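Local coordinates for protein phosphoserine aminotransferase (Bacillus circulans, PDB 2C0R) that catalyses the reversible, pyridoxal-phosphate-dependent transamination between O-phosphoserine and 2-oxoglutarate in serine biosynthesis, and the analogous step toward pyridoxine 5'-phosphate, at residues D141-L146 and G166-I171. The protein carries 1 engineered substitution. Numbering follows the deposited sequence.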
loop_
_atom_site.group_PDB
_atom_site.type_symbol
_atom_site.label_atom_id
_atom_site.label_comp_id
_atom_site.label_asym_id
_atom_site.label_seq_id
_atom_site.Cartn_x
_atom_site.Cartn_y
_atom_site.Cartn_z
ATOM N N ASP A 141 6.810 15.080 32.270
ATOM C CA ASP A 141 5.723 14.545 33.091
ATOM C C ASP A 141 4.485 14.438 32.245
ATOM O O ASP A 141 3.583 13.628 32.437
ATOM C CB ASP A 141 5.520 15.412 34.323
ATOM C CG ASP A 141 4.756 16.703 34.165
ATOM O OD1 ASP A 141 5.276 17.693 33.589
ATOM O OD2 ASP A 141 3.595 16.783 34.637
ATOM N N ASN A 142 4.397 15.289 31.208
ATOM C CA ASN A 142 3.082 15.160 30.569
ATOM C C ASN A 142 3.192 14.253 29.351
ATOM O O ASN A 142 2.462 14.463 28.372
ATOM C CB ASN A 142 2.538 16.560 30.249
ATOM C CG ASN A 142 3.517 17.300 29.335
ATOM O OD1 ASN A 142 4.629 16.822 29.153
ATOM N ND2 ASN A 142 3.082 18.430 28.783
ATOM N N ALA A 143 4.096 13.263 29.377
ATOM C CA ALA A 143 4.332 12.465 28.178
ATOM C C ALA A 143 3.109 11.628 27.764
ATOM O O ALA A 143 2.567 10.916 28.605
ATOM C CB ALA A 143 5.518 11.511 28.364
ATOM N N ALA A 144 2.745 11.688 26.485
ATOM C CA ALA A 144 1.694 10.867 25.927
ATOM C C ALA A 144 2.220 9.481 25.631
ATOM O O ALA A 144 1.541 8.476 25.608
ATOM C CB ALA A 144 1.159 11.507 24.643
ATOM N N TYR A 145 3.526 9.487 25.320
ATOM C CA TYR A 145 4.182 8.249 24.895
ATOM C C TYR A 145 5.680 8.553 24.829
ATOM O O TYR A 145 6.054 9.714 24.869
ATOM C CB TYR A 145 3.751 7.702 23.548
ATOM C CG TYR A 145 3.836 8.581 22.335
ATOM C CD1 TYR A 145 5.018 8.748 21.611
ATOM C CD2 TYR A 145 2.709 9.269 21.887
ATOM C CE1 TYR A 145 5.053 9.583 20.500
ATOM C CE2 TYR A 145 2.735 10.084 20.765
ATOM C CZ TYR A 145 3.910 10.236 20.066
ATOM O OH TYR A 145 3.989 11.033 18.940
ATOM N N LEU A 146 6.462 7.483 24.738
ATOM C CA LEU A 146 7.877 7.613 24.436
ATOM C C LEU A 146 8.117 6.842 23.136
ATOM O O LEU A 146 7.790 5.648 23.140
ATOM C CB LEU A 146 8.787 7.067 25.539
ATOM C CG LEU A 146 10.279 7.053 25.144
ATOM C CD1 LEU A 146 10.856 8.456 25.158
ATOM C CD2 LEU A 146 11.059 6.128 26.053
ATOM N N GLY A 166 7.052 2.492 32.470
ATOM C CA GLY A 166 5.954 2.515 33.457
ATOM C C GLY A 166 4.626 2.731 32.748
ATOM O O GLY A 166 4.308 2.067 31.759
ATOM N N SER A 167 3.826 3.680 33.232
ATOM C CA SER A 167 2.498 3.893 32.686
ATOM C C SER A 167 2.547 4.710 31.403
ATOM O O SER A 167 1.502 4.918 30.756
ATOM C CB SER A 167 1.618 4.608 33.710
ATOM O OG SER A 167 2.186 5.900 33.892
ATOM N N VAL A 168 3.702 5.168 30.943
ATOM C CA VAL A 168 3.759 5.794 29.616
ATOM C C VAL A 168 3.958 4.762 28.534
ATOM O O VAL A 168 4.883 3.968 28.625
ATOM C CB VAL A 168 4.900 6.832 29.612
ATOM C CG1 VAL A 168 5.043 7.536 28.276
ATOM C CG2 VAL A 168 4.596 7.819 30.748
ATOM N N PRO A 169 3.095 4.747 27.520
ATOM C CA PRO A 169 3.300 3.769 26.460
ATOM C C PRO A 169 4.619 3.969 25.733
ATOM O O PRO A 169 4.951 5.055 25.258
ATOM C CB PRO A 169 2.189 4.086 25.460
ATOM C CG PRO A 169 1.177 4.915 26.156
ATOM C CD PRO A 169 1.901 5.579 27.291
ATOM N N LEU A 170 5.354 2.860 25.590
ATOM C CA LEU A 170 6.542 2.840 24.747
ATOM C C LEU A 170 6.162 2.424 23.334
ATOM O O LEU A 170 5.448 1.435 23.100
ATOM C CB LEU A 170 7.557 1.852 25.298
ATOM C CG LEU A 170 8.848 1.695 24.507
ATOM C CD1 LEU A 170 9.727 2.946 24.529
ATOM C CD2 LEU A 170 9.666 0.504 25.015
ATOM N N ILE A 171 6.654 3.214 22.382
ATOM C CA ILE A 171 6.359 2.989 20.956
ATOM C C ILE A 171 7.678 2.833 20.208
ATOM O O ILE A 171 8.589 3.635 20.398
ATOM C CB ILE A 171 5.535 4.150 20.400
ATOM C CG1 ILE A 171 4.221 4.237 21.187
ATOM C CG2 ILE A 171 5.312 4.014 18.899
ATOM C CD1 ILE A 171 3.299 5.335 20.667
#
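Leu-146 of strand 143-149 pairs in parallel with Leu-170, the first residue of strand 170-173, in the seven-stranded mixed sheet of the fold-type I large domain, as in other class-V aminotransferases. Two nearly straight backbone bonds fix the register: Leu-146 N gives its hydrogen to Pro-169 O (2.9 Å), and Leu-146 O receives that of Ile-171 N (2.8 Å). The two leucines lie side by side on one face, meeting through Leu-146 CD2 and Leu-170 CD1 at 3.8 Å. The opposite face is tightly filled under helix 76-88. There chi1 of Tyr-145 (55°) sets CG between the backbone N and carbonyl carbon, and the ring runs off among Ile-84, Pro-85 and Phe-88 until its hydroxyl hydrogen-bonds Tyr-97 OH. Two residues beyond Ile-171, the same strand carries Asp-173 to the pyridoxal phosphate. Toward the other end no backbone bonds join the segments: Val-168 still packs CG1 closely on Tyr-145 CA (3.6 Å), but at the partly exposed edge it meets just Ala-143 CB, at 4.0 Å. On the helix side, the extended Ile-171 side chain brings CD1 obliquely against the Tyr-145 ring, 3.7 Å from CG, an off-centre CH-pi contact 4.2 Å from the centroid.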